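Local coordinates for protein inositol-3-phosphate synthase (Caenorhabditis elegans, PDB 1VKO) that binds nicotinamide-adenine-dinucleotide through a Rossmann-type fold and assembles from four copies of the chain, at residues L128-S132 with A133-Q137; D520-I523 with E524-T527; L508-L512 with A513-S517; N496-M499 with R500-S503; F139-F142 with K143-V146. All blocks are in the same frame, centred on the assembly; numbering follows the deposited sequence.

In the fold
Interactions 3 and 4 lie at opposite ends of helix 498-513 and are largely buried. Their backbone bonds build its first turn and close its last. Interaction 4 is the nearer to the bound ligands. Interactions 1 and 5 share strand 136-141. Interaction 1 is the exposed, polar turn of the hairpin, while interaction 5 is the turn at the strand's other end and packs by apolar side chains on interaction 3. Interaction 2 follows interaction 3 along the chain. F525 and Q522 reach back to interaction 1, and Q522 OE1 probably bonds to Q137 NE2. All five touch the second subunit, but interactions 1 and 2 do so with more polar chemistry than interaction 5.

Interaction 1: L128-S132 with A133-Q137; sequences LGYDS and ATQNQ
D131 and T134 cross at about a right angle at the turn of the hairpin made by strands 125-131 and 136-141. The D131 CG is anti to the backbone N (chi1 177°), which turns OD2 to the threonine. T134 OG1 donates to D131 OD2 at 2.6 Å, on the anti side and somewhat out of the carboxylate plane. T134 N gives a second bond to D131 OD2, at 3.2 Å, from above that plane. Both donors come from the same face.

Y130 and Q137 carry the other face of the hairpin. They are also crossed, with ring and amide planes 74° apart. Q137 OE1 sits in plane at the ring edge, 3.5 Å from Y130 CB. H127 holds this oxygen, and Q522 holds the amide nitrogen. The far end of the ring runs along the backbone of Q135 and N136. A water joins Y130 OH (2.6 Å) to Q135 O (3.1 Å).

The backbones pair at D131. Its N bonds to N136 O at 2.8 Å and nearly straight, and N136 N returns to D131 O at 3.2 Å. Q135 faces D131 as well, which makes a G1 beta bulge.

H52 of the second subunit also bonds to D131 OD2. Three donors on one oxygen would probably stabilise the carboxylate as an anion; the two from T134 close the turn, and the one from H52 ties it to the second subunit.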
loop_
_atom_site.group_PDB
_atom_site.type_symbol
_atom_site.label_atom_id
_atom_site.label_comp_id
_atom_site.label_asym_id
_atom_site.label_seq_id
_atom_site.Cartn_x
_atom_site.Cartn_y
_atom_site.Cartn_z
ATOM N N LEU A 128 -16.310 29.567 15.157
ATOM C CA LEU A 128 -17.296 30.369 15.915
ATOM C C LEU A 128 -18.581 30.676 15.138
ATOM O O LEU A 128 -19.596 31.056 15.748
ATOM C CB LEU A 128 -16.706 31.695 16.362
ATOM C CG LEU A 128 -15.405 31.856 17.147
ATOM C CD1 LEU A 128 -15.072 30.624 17.999
ATOM C CD2 LEU A 128 -14.318 32.117 16.155
ATOM N N GLY A 129 -18.535 30.545 13.806
ATOM C CA GLY A 129 -19.679 30.849 12.948
ATOM C C GLY A 129 -19.345 31.565 11.637
ATOM O O GLY A 129 -18.196 31.552 11.186
ATOM N N TYR A 130 -20.376 32.187 11.052
ATOM C CA TYR A 130 -20.338 32.907 9.782
ATOM C C TYR A 130 -20.635 34.415 9.937
ATOM O O TYR A 130 -21.585 34.811 10.634
ATOM C CB TYR A 130 -21.373 32.301 8.845
ATOM C CG TYR A 130 -21.357 32.896 7.453
ATOM C CD1 TYR A 130 -20.497 32.405 6.483
ATOM C CD2 TYR A 130 -22.216 33.932 7.105
ATOM C CE1 TYR A 130 -20.460 32.940 5.224
ATOM C CE2 TYR A 130 -22.190 34.473 5.829
ATOM C CZ TYR A 130 -21.307 33.972 4.894
ATOM O OH TYR A 130 -21.269 34.492 3.613
ATOM N N ASP A 131 -19.814 35.231 9.272
ATOM C CA ASP A 131 -19.905 36.699 9.262
ATOM C C ASP A 131 -20.395 37.241 7.924
ATOM O O ASP A 131 -19.692 37.160 6.924
ATOM C CB ASP A 131 -18.529 37.299 9.536
ATOM C CG ASP A 131 -18.513 38.825 9.466
ATOM O OD1 ASP A 131 -19.488 39.490 9.904
ATOM O OD2 ASP A 131 -17.541 39.458 9.015
ATOM N N SER A 132 -21.575 37.837 7.908
ATOM C CA SER A 132 -22.139 38.357 6.672
ATOM C C SER A 132 -21.333 39.463 6.017
ATOM O O SER A 132 -21.129 39.436 4.813
ATOM C CB SER A 132 -23.570 38.809 6.898
ATOM O OG SER A 132 -24.424 37.711 6.647
ATOM N N ALA A 133 -20.857 40.427 6.794
ATOM C CA ALA A 133 -20.079 41.526 6.220
ATOM C C ALA A 133 -18.950 41.005 5.350
ATOM O O ALA A 133 -18.887 41.336 4.174
ATOM C CB ALA A 133 -19.563 42.460 7.292
ATOM N N THR A 134 -18.089 40.146 5.892
ATOM C CA THR A 134 -16.945 39.634 5.119
ATOM C C THR A 134 -17.331 38.436 4.281
ATOM O O THR A 134 -16.540 37.964 3.463
ATOM C CB THR A 134 -15.749 39.313 6.031
ATOM O OG1 THR A 134 -16.178 38.427 7.060
ATOM C CG2 THR A 134 -15.323 40.559 6.842
ATOM N N GLN A 135 -18.565 37.960 4.450
ATOM C CA GLN A 135 -19.071 36.796 3.679
ATOM C C GLN A 135 -18.178 35.570 3.884
ATOM O O GLN A 135 -17.697 34.976 2.940
ATOM C CB GLN A 135 -19.185 37.145 2.199
ATOM C CG GLN A 135 -20.088 38.343 1.946
ATOM C CD GLN A 135 -20.149 38.765 0.491
ATOM O OE1 GLN A 135 -19.325 38.354 -0.341
ATOM N NE2 GLN A 135 -21.127 39.605 0.181
ATOM N N ASN A 136 -18.000 35.185 5.140
ATOM C CA ASN A 136 -16.906 34.329 5.567
ATOM C C ASN A 136 -17.252 33.497 6.793
ATOM O O ASN A 136 -17.877 33.992 7.740
ATOM C CB ASN A 136 -15.750 35.226 5.965
ATOM C CG ASN A 136 -14.498 34.897 5.247
ATOM O OD1 ASN A 136 -14.367 35.186 4.062
ATOM N ND2 ASN A 136 -13.546 34.302 5.952
ATOM N N GLN A 137 -16.849 32.227 6.754
ATOM C CA GLN A 137 -16.721 31.382 7.948
ATOM C C GLN A 137 -15.587 31.917 8.854
ATOM O O GLN A 137 -14.492 32.248 8.388
ATOM C CB GLN A 137 -16.452 29.934 7.545
ATOM C CG GLN A 137 -17.558 29.242 6.728
ATOM C CD GLN A 137 -18.758 28.868 7.563
ATOM O OE1 GLN A 137 -19.136 29.597 8.480
ATOM N NE2 GLN A 137 -19.375 27.730 7.249
HETATM O O HOH W 1 -19.927 33.156 1.802
HETATM O O HOH W 2 -21.837 41.550 2.821
#

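Interaction 2: D520-I523 with E524-T527; sequences DMQI and EFFT
Q522 and F525 lie side by side in a tight 3-10 turn that follows an inverse gamma turn centred on Q522. The segment belongs to the chain after helix 498-513.

Backbone bonds close the turn. F525 N reaches Q522 O at 3.3 Å, a weak bond. F526 N reaches I523 O at 3.2 Å from above the carbonyl plane.

Side-chain polar contacts come next. T527 OG1 also donates to I523 O; the modelled 2.5 Å is very short, so the exact length is doubtful. Y66 of the second subunit bonds to the same hydroxyl. A water lies between Q522 NE2 (3.1 Å) and E524 OE2 (3.0 Å). The amide oxygen of Q522 is bonded to Q137 of the hairpin.

Contacts with rings make up the rest. Q522 CB stands over the face of the F525 ring, 4.1 Å from its centroid, in a CH-pi contact. The Q522 amide is inclined 59° to that ring. F525 also meets Y130 edge-to-face. I523 CA stands over a face of the F526 ring in a second CH-pi contact. F526 CG lies between the backbone N and the carbonyl carbon (chi1 49°), which folds the ring back under I523. That ring also meets F472 of the second subunit edge-to-face. The I523 side chain crosses it at about a right angle, with I523 CG1 3.4 Å from F526 CE2.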
loop_
_atom_site.group_PDB
_atom_site.type_symbol
_atom_site.label_atom_id
_atom_site.label_comp_id
_atom_site.label_asym_id
_atom_site.label_seq_id
_atom_site.Cartn_x
_atom_site.Cartn_y
_atom_site.Cartn_z
ATOM N N ASP A 520 -22.375 23.927 14.401
ATOM C CA ASP A 520 -22.312 22.619 13.688
ATOM C C ASP A 520 -23.564 22.409 12.851
ATOM O O ASP A 520 -23.635 21.489 12.054
ATOM C CB ASP A 520 -22.038 21.423 14.625
ATOM C CG ASP A 520 -23.137 21.194 15.680
ATOM O OD1 ASP A 520 -23.804 22.138 16.084
ATOM O OD2 ASP A 520 -23.412 20.087 16.179
ATOM N N MET A 521 -24.539 23.304 13.014
ATOM C CA MET A 521 -25.739 23.289 12.203
ATOM C C MET A 521 -26.101 24.708 11.887
ATOM O O MET A 521 -26.912 25.311 12.588
ATOM C CB MET A 521 -26.906 22.635 12.926
ATOM C CG MET A 521 -28.155 22.586 12.057
ATOM S SD MET A 521 -29.685 22.260 12.947
ATOM C CE MET A 521 -29.816 23.830 13.835
ATOM N N GLN A 522 -25.517 25.242 10.822
ATOM C CA GLN A 522 -25.733 26.628 10.453
ATOM C C GLN A 522 -26.991 26.735 9.625
ATOM O O GLN A 522 -26.943 26.844 8.414
ATOM C CB GLN A 522 -24.529 27.164 9.705
ATOM C CG GLN A 522 -23.267 26.755 10.357
ATOM C CD GLN A 522 -22.101 27.443 9.771
ATOM O OE1 GLN A 522 -21.412 26.890 8.916
ATOM N NE2 GLN A 522 -21.879 28.675 10.194
ATOM N N ILE A 523 -28.124 26.710 10.311
ATOM C CA ILE A 523 -29.427 26.679 9.676
ATOM C C ILE A 523 -29.756 28.032 8.958
ATOM O O ILE A 523 -30.670 28.094 8.123
ATOM C CB ILE A 523 -30.489 26.174 10.729
ATOM C CG1 ILE A 523 -31.811 25.751 10.082
ATOM C CG2 ILE A 523 -30.634 27.172 11.911
ATOM C CD1 ILE A 523 -32.868 25.165 11.028
ATOM N N GLU A 524 -28.968 29.083 9.233
ATOM C CA GLU A 524 -29.157 30.387 8.583
ATOM C C GLU A 524 -29.066 30.266 7.087
ATOM O O GLU A 524 -29.540 31.172 6.383
ATOM C CB GLU A 524 -28.052 31.411 8.875
ATOM C CG GLU A 524 -27.588 31.590 10.276
ATOM C CD GLU A 524 -26.461 30.662 10.585
ATOM O OE1 GLU A 524 -26.770 29.475 10.755
ATOM O OE2 GLU A 524 -25.307 31.127 10.674
ATOM N N PHE A 525 -28.391 29.212 6.607
ATOM C CA PHE A 525 -28.072 29.110 5.183
ATOM C C PHE A 525 -29.210 28.561 4.329
ATOM O O PHE A 525 -29.175 28.639 3.109
ATOM C CB PHE A 525 -26.846 28.232 4.975
ATOM C CG PHE A 525 -25.617 28.745 5.607
ATOM C CD1 PHE A 525 -25.477 30.100 5.925
ATOM C CD2 PHE A 525 -24.557 27.886 5.845
ATOM C CE1 PHE A 525 -24.304 30.583 6.483
ATOM C CE2 PHE A 525 -23.390 28.358 6.408
ATOM C CZ PHE A 525 -23.270 29.714 6.743
ATOM N N PHE A 526 -30.193 27.960 4.967
ATOM C CA PHE A 526 -31.304 27.373 4.241
ATOM C C PHE A 526 -32.617 27.791 4.860
ATOM O O PHE A 526 -33.670 27.259 4.514
ATOM C CB PHE A 526 -31.184 25.835 4.100
ATOM C CG PHE A 526 -30.869 25.082 5.394
ATOM C CD1 PHE A 526 -29.558 24.893 5.802
ATOM C CD2 PHE A 526 -31.879 24.523 6.155
ATOM C CE1 PHE A 526 -29.258 24.185 6.960
ATOM C CE2 PHE A 526 -31.591 23.805 7.301
ATOM C CZ PHE A 526 -30.281 23.636 7.705
ATOM N N THR A 527 -32.546 28.774 5.754
ATOM C CA THR A 527 -33.755 29.381 6.319
ATOM C C THR A 527 -33.628 30.876 6.380
ATOM O O THR A 527 -32.535 31.430 6.213
ATOM C CB THR A 527 -34.010 28.907 7.757
ATOM O OG1 THR A 527 -32.859 29.172 8.552
ATOM C CG2 THR A 527 -34.206 27.410 7.852
HETATM O O HOH W 3 -22.850 30.564 12.391
#

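Interaction 3: L508-L512 with A513-S517; sequences LVTAL and AGFPS
A513 bonds back to V509 in the last turn of helix 498-513, where the helix ends at a glycine with positive phi. A513 N donates to V509 O at 3.0 Å. Its CB lies 3.4 Å from the same V509 O.

G514 comes next and leaves the helix with phi 115°. At this angle a side chain would press on the carbonyl O of A513. G514 N still bonds to T510 O at 2.9 Å.

F515 N reaches T510 O too, also at 2.9 Å, so one carbonyl takes two donors, G514 N in the regular helical spacing and F515 N one residue further on. The F515 side chain crosses T510 at about a right angle, with F515 CE1 4.2 Å from T510 CG2. Its ring also packs on L25 and V27 of strand 24-27, and on V59 of the second subunit.

P516 lies back along the helix. Its CG approaches A511 CA at 3.9 Å, and F43 packs on the proline as well. P516 and T510 slide past each other in opposite directions. The T510 hydroxyl is placed at chi1 52° and bonds to T506 O within the helix.

S517 joins through solvent. A water donates to T510 OG1 at 3.3 Å and weakly accepts from S517 N at 3.4 Å.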
loop_
_atom_site.group_PDB
_atom_site.type_symbol
_atom_site.label_atom_id
_atom_site.label_comp_id
_atom_site.label_asym_id
_atom_site.label_seq_id
_atom_site.Cartn_x
_atom_site.Cartn_y
_atom_site.Cartn_z
ATOM N N LEU A 508 -15.778 23.523 25.250
ATOM C CA LEU A 508 -15.475 23.922 26.589
ATOM C C LEU A 508 -14.812 25.295 26.569
ATOM O O LEU A 508 -15.270 26.194 27.253
ATOM C CB LEU A 508 -14.651 22.852 27.343
ATOM C CG LEU A 508 -14.084 23.325 28.690
ATOM C CD1 LEU A 508 -15.185 23.517 29.705
ATOM C CD2 LEU A 508 -12.980 22.418 29.255
ATOM N N VAL A 509 -13.760 25.482 25.793
ATOM C CA VAL A 509 -13.068 26.788 25.833
ATOM C C VAL A 509 -13.921 27.917 25.291
ATOM O O VAL A 509 -13.727 29.063 25.685
ATOM C CB VAL A 509 -11.677 26.806 25.124
ATOM C CG1 VAL A 509 -10.742 25.798 25.754
ATOM C CG2 VAL A 509 -11.826 26.513 23.652
ATOM N N THR A 510 -14.862 27.622 24.389
ATOM C CA THR A 510 -15.748 28.687 23.929
ATOM C C THR A 510 -16.749 29.061 24.995
ATOM O O THR A 510 -16.991 30.254 25.192
ATOM C CB THR A 510 -16.381 28.446 22.547
ATOM O OG1 THR A 510 -17.022 27.172 22.478
ATOM C CG2 THR A 510 -15.300 28.338 21.510
ATOM N N ALA A 511 -17.291 28.061 25.698
ATOM C CA ALA A 511 -18.123 28.260 26.909
ATOM C C ALA A 511 -17.429 29.082 28.008
ATOM O O ALA A 511 -18.029 30.021 28.564
ATOM C CB ALA A 511 -18.585 26.919 27.471
ATOM N N LEU A 512 -16.176 28.735 28.323
ATOM C CA LEU A 512 -15.341 29.571 29.202
ATOM C C LEU A 512 -15.242 31.017 28.725
ATOM O O LEU A 512 -15.459 31.937 29.523
ATOM C CB LEU A 512 -13.936 28.990 29.401
ATOM C CG LEU A 512 -13.912 27.558 29.948
ATOM C CD1 LEU A 512 -12.540 26.940 29.801
ATOM C CD2 LEU A 512 -14.391 27.477 31.380
ATOM N N ALA A 513 -14.938 31.211 27.436
ATOM C CA ALA A 513 -14.679 32.551 26.863
ATOM C C ALA A 513 -15.915 33.398 26.654
ATOM O O ALA A 513 -15.793 34.626 26.537
ATOM C CB ALA A 513 -13.907 32.457 25.556
ATOM N N GLY A 514 -17.079 32.747 26.573
ATOM C CA GLY A 514 -18.378 33.424 26.519
ATOM C C GLY A 514 -19.158 33.247 25.224
ATOM O O GLY A 514 -20.281 33.732 25.086
ATOM N N PHE A 515 -18.583 32.532 24.264
ATOM C CA PHE A 515 -19.226 32.431 22.943
ATOM C C PHE A 515 -19.338 31.016 22.352
ATOM O O PHE A 515 -18.749 30.746 21.302
ATOM C CB PHE A 515 -18.588 33.413 21.945
ATOM C CG PHE A 515 -17.074 33.441 21.968
ATOM C CD1 PHE A 515 -16.338 32.447 21.339
ATOM C CD2 PHE A 515 -16.393 34.506 22.559
ATOM C CE1 PHE A 515 -14.958 32.475 21.317
ATOM C CE2 PHE A 515 -14.993 34.545 22.557
ATOM C CZ PHE A 515 -14.278 33.527 21.918
ATOM N N PRO A 516 -20.075 30.124 23.015
ATOM C CA PRO A 516 -20.355 28.812 22.454
ATOM C C PRO A 516 -21.507 28.988 21.520
ATOM O O PRO A 516 -22.163 29.993 21.638
ATOM C CB PRO A 516 -20.793 27.970 23.675
ATOM C CG PRO A 516 -21.238 29.011 24.758
ATOM C CD PRO A 516 -20.674 30.312 24.351
ATOM N N SER A 517 -21.771 28.018 20.632
ATOM C CA SER A 517 -22.863 28.106 19.640
ATOM C C SER A 517 -23.364 26.765 19.081
ATOM O O SER A 517 -22.886 25.679 19.458
ATOM C CB SER A 517 -22.428 28.969 18.470
ATOM O OG SER A 517 -21.514 28.265 17.665
HETATM O O HOH W 4 -19.087 25.899 20.243
#

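Interaction 4: N496-M499 with R500-S503; sequences NAFM and RQFS
M499 holds CG anti to its carbonyl carbon (chi1 -69°) and bends at both following torsions, which lays its end beside F502 in the first turn of helix 498-513. M499 CE is 3.9 Å from F502 CD2, and the two side chains point the same way. Q501 has the same first torsion but runs extended, so its amide travels back along the helix start. Q501 OE1 comes 3.2 Å from F498 CA.

Partners beyond the turn fix that amide. Its nitrogen bonds to S495 O, and its oxygen accepts from K326, a residue of the pyrophosphate pocket. Q501 is thus second shell to that site. The F498 side chain itself is about 10 Å from the bound pyrophosphate and meets F339 of the second subunit edge-to-face.

A497 occupies the N-cap position. Its CB touches R500 CG at 3.7 Å. R500 then leads away to a salt bridge with D338 of helix 329-342.

A497 O takes Q501 N at 3.1 Å, in the carbonyl plane, and R500 N more weakly. F502 N meets F498 O at 3.0 Å, nearly end-on to the carbonyl. One residue on, S503 N donates to M499 O at 3.1 Å.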
loop_
_atom_site.group_PDB
_atom_site.type_symbol
_atom_site.label_atom_id
_atom_site.label_comp_id
_atom_site.label_asym_id
_atom_site.label_seq_id
_atom_site.Cartn_x
_atom_site.Cartn_y
_atom_site.Cartn_z
ATOM N N ASN A 496 -13.499 7.417 22.954
ATOM C CA ASN A 496 -12.304 7.137 22.142
ATOM C C ASN A 496 -12.184 7.831 20.776
ATOM O O ASN A 496 -11.112 7.867 20.203
ATOM C CB ASN A 496 -12.129 5.625 21.955
ATOM C CG ASN A 496 -11.694 4.910 23.240
ATOM O OD1 ASN A 496 -10.624 5.178 23.812
ATOM N ND2 ASN A 496 -12.512 3.975 23.677
ATOM N N ALA A 497 -13.279 8.364 20.247
ATOM C CA ALA A 497 -13.271 8.874 18.884
ATOM C C ALA A 497 -12.757 10.302 18.862
ATOM O O ALA A 497 -13.394 11.220 19.394
ATOM C CB ALA A 497 -14.643 8.767 18.262
ATOM N N PHE A 498 -11.600 10.470 18.229
ATOM C CA PHE A 498 -10.821 11.706 18.275
ATOM C C PHE A 498 -11.601 12.979 17.987
ATOM O O PHE A 498 -11.563 13.909 18.784
ATOM C CB PHE A 498 -9.607 11.614 17.340
ATOM C CG PHE A 498 -8.852 12.920 17.177
ATOM C CD1 PHE A 498 -7.832 13.272 18.066
ATOM C CD2 PHE A 498 -9.148 13.785 16.129
ATOM C CE1 PHE A 498 -7.121 14.473 17.916
ATOM C CE2 PHE A 498 -8.436 14.986 15.973
ATOM C CZ PHE A 498 -7.424 15.330 16.868
ATOM N N MET A 499 -12.286 13.045 16.852
ATOM C CA MET A 499 -12.962 14.290 16.505
ATOM C C MET A 499 -14.033 14.644 17.554
ATOM O O MET A 499 -14.291 15.820 17.840
ATOM C CB MET A 499 -13.486 14.264 15.054
ATOM C CG MET A 499 -12.353 14.285 13.963
ATOM S SD MET A 499 -11.157 15.685 14.024
ATOM C CE MET A 499 -12.241 17.133 13.970
ATOM N N ARG A 500 -14.593 13.624 18.189
ATOM C CA ARG A 500 -15.550 13.833 19.253
ATOM C C ARG A 500 -14.858 14.433 20.503
ATOM O O ARG A 500 -15.438 15.270 21.227
ATOM C CB ARG A 500 -16.257 12.510 19.555
ATOM C CG ARG A 500 -16.789 11.772 18.300
ATOM C CD ARG A 500 -18.309 11.850 18.079
ATOM N NE ARG A 500 -18.811 10.730 17.270
ATOM C CZ ARG A 500 -19.506 10.841 16.125
ATOM N NH1 ARG A 500 -19.822 12.032 15.619
ATOM N NH2 ARG A 500 -19.893 9.741 15.481
ATOM N N GLN A 501 -13.609 14.020 20.720
ATOM C CA GLN A 501 -12.802 14.475 21.852
ATOM C C GLN A 501 -12.344 15.911 21.667
ATOM O O GLN A 501 -12.046 16.627 22.630
ATOM C CB GLN A 501 -11.569 13.572 22.023
ATOM C CG GLN A 501 -11.836 12.138 22.488
ATOM C CD GLN A 501 -10.639 11.244 22.216
ATOM O OE1 GLN A 501 -9.886 11.507 21.285
ATOM N NE2 GLN A 501 -10.436 10.215 23.043
ATOM N N PHE A 502 -12.240 16.304 20.411
ATOM C CA PHE A 502 -11.822 17.633 20.014
ATOM C C PHE A 502 -12.982 18.614 20.198
ATOM O O PHE A 502 -12.783 19.736 20.676
ATOM C CB PHE A 502 -11.327 17.569 18.567
ATOM C CG PHE A 502 -11.024 18.902 17.941
ATOM C CD1 PHE A 502 -9.820 19.554 18.191
ATOM C CD2 PHE A 502 -11.922 19.476 17.031
ATOM C CE1 PHE A 502 -9.527 20.789 17.587
ATOM C CE2 PHE A 502 -11.635 20.707 16.418
ATOM C CZ PHE A 502 -10.429 21.353 16.701
ATOM N N SER A 503 -14.198 18.196 19.850
ATOM C CA SER A 503 -15.334 19.081 20.052
ATOM C C SER A 503 -15.667 19.283 21.508
ATOM O O SER A 503 -16.143 20.358 21.880
ATOM C CB SER A 503 -16.551 18.737 19.182
ATOM O OG SER A 503 -16.855 17.357 19.173
#

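Interaction 5: F139-F142 with K143-V146; sequences FVPF and KDIV
V140 and I145 pack against each other across two overlapping beta turns, 141-144 and 142-145, where strand 136-141 ends. V140 CG2 lies 3.8 Å from I145 CG1, and the side chains cross at about a right angle. This is the buried, tightly packed side. I145 CG1 is anti to its carbonyl carbon (chi1 -63°), and in this setting it meets the valine. V126 of the partner strand, and V509 and A513 of helix 498-513, also pack on I145. F142 CG is anti to the backbone N (chi1 -169°), and its ring packs among L505, V509 and L454. The turns thus fasten the end of the hairpin to two helices.

The other side is partly exposed. It is formed by P141, K143 and D144. The D144 carboxylate lies against the proline ring, with D144 OD2 3.5 Å from P141 CG. K143 adds a light contact, its CG 4.2 Å from P141 CB. I390 of the second subunit packs on P141 here.

Backbone bonds hold both sides together. D144 N donates to P141 O at 3.0 Å, and I145 N donates to F142 O at 3.2 Å. Both donors stand well above the carbonyl planes. F142 O has a second donor, a water at 2.6 Å that in turn accepts from V146 N at 2.9 Å.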
loop_
_atom_site.group_PDB
_atom_site.type_symbol
_atom_site.label_atom_id
_atom_site.label_comp_id
_atom_site.label_asym_id
_atom_site.label_seq_id
_atom_site.Cartn_x
_atom_site.Cartn_y
_atom_site.Cartn_z
ATOM N N PHE A 139 -12.949 31.367 11.647
ATOM C CA PHE A 139 -12.132 30.382 12.313
ATOM C C PHE A 139 -11.036 31.085 13.101
ATOM O O PHE A 139 -10.277 31.879 12.552
ATOM C CB PHE A 139 -11.529 29.443 11.269
ATOM C CG PHE A 139 -12.483 28.366 10.796
ATOM C CD1 PHE A 139 -12.546 27.125 11.448
ATOM C CD2 PHE A 139 -13.300 28.577 9.686
ATOM C CE1 PHE A 139 -13.417 26.124 11.013
ATOM C CE2 PHE A 139 -14.180 27.572 9.243
ATOM C CZ PHE A 139 -14.240 26.361 9.919
ATOM N N VAL A 140 -10.965 30.833 14.400
ATOM C CA VAL A 140 -9.912 31.454 15.184
ATOM C C VAL A 140 -8.982 30.403 15.757
ATOM O O VAL A 140 -9.401 29.247 15.979
ATOM C CB VAL A 140 -10.450 32.329 16.336
ATOM C CG1 VAL A 140 -11.254 33.515 15.780
ATOM C CG2 VAL A 140 -11.225 31.475 17.353
ATOM N N PRO A 141 -7.726 30.791 15.965
ATOM C CA PRO A 141 -6.783 29.930 16.643
ATOM C C PRO A 141 -7.358 29.530 18.004
ATOM O O PRO A 141 -7.923 30.365 18.729
ATOM C CB PRO A 141 -5.537 30.822 16.805
ATOM C CG PRO A 141 -5.647 31.821 15.671
ATOM C CD PRO A 141 -7.120 32.081 15.558
ATOM N N PHE A 142 -7.231 28.255 18.334
ATOM C CA PHE A 142 -7.518 27.790 19.651
ATOM C C PHE A 142 -6.937 28.708 20.746
ATOM O O PHE A 142 -7.594 28.955 21.773
ATOM C CB PHE A 142 -6.944 26.389 19.793
ATOM C CG PHE A 142 -7.396 25.682 21.021
ATOM C CD1 PHE A 142 -8.579 24.955 21.012
ATOM C CD2 PHE A 142 -6.643 25.747 22.197
ATOM C CE1 PHE A 142 -9.014 24.312 22.167
ATOM C CE2 PHE A 142 -7.058 25.103 23.349
ATOM C CZ PHE A 142 -8.253 24.388 23.337
ATOM N N LYS A 143 -5.713 29.198 20.558
ATOM C CA LYS A 143 -5.025 29.887 21.661
ATOM C C LYS A 143 -5.549 31.306 21.861
ATOM O O LYS A 143 -5.206 31.951 22.833
ATOM C CB LYS A 143 -3.516 29.887 21.450
ATOM C CG LYS A 143 -3.059 30.570 20.151
ATOM C CD LYS A 143 -1.676 30.087 19.781
ATOM C CE LYS A 143 -1.278 30.589 18.432
ATOM N NZ LYS A 143 -1.049 32.052 18.625
ATOM N N ASP A 144 -6.402 31.765 20.940
ATOM C CA ASP A 144 -7.038 33.064 21.039
ATOM C C ASP A 144 -8.345 33.057 21.858
ATOM O O ASP A 144 -8.876 34.112 22.185
ATOM C CB ASP A 144 -7.322 33.601 19.636
ATOM C CG ASP A 144 -6.060 34.008 18.890
ATOM O OD1 ASP A 144 -4.945 33.798 19.394
ATOM O OD2 ASP A 144 -6.083 34.541 17.770
ATOM N N ILE A 145 -8.877 31.877 22.169
ATOM C CA ILE A 145 -10.170 31.782 22.821
ATOM C C ILE A 145 -10.089 32.064 24.327
ATOM O O ILE A 145 -10.654 33.047 24.789
ATOM C CB ILE A 145 -10.832 30.437 22.501
ATOM C CG1 ILE A 145 -11.103 30.341 21.006
ATOM C CG2 ILE A 145 -12.125 30.281 23.271
ATOM C CD1 ILE A 145 -11.541 28.918 20.577
ATOM N N VAL A 146 -9.419 31.198 25.089
ATOM C CA VAL A 146 -8.985 31.563 26.441
ATOM C C VAL A 146 -7.450 31.574 26.468
ATOM O O VAL A 146 -6.819 30.770 25.797
ATOM C CB VAL A 146 -9.616 30.714 27.602
ATOM C CG1 VAL A 146 -11.118 30.904 27.672
ATOM C CG2 VAL A 146 -9.307 29.265 27.480
HETATM O O HOH W 5 -7.823 28.822 24.403
#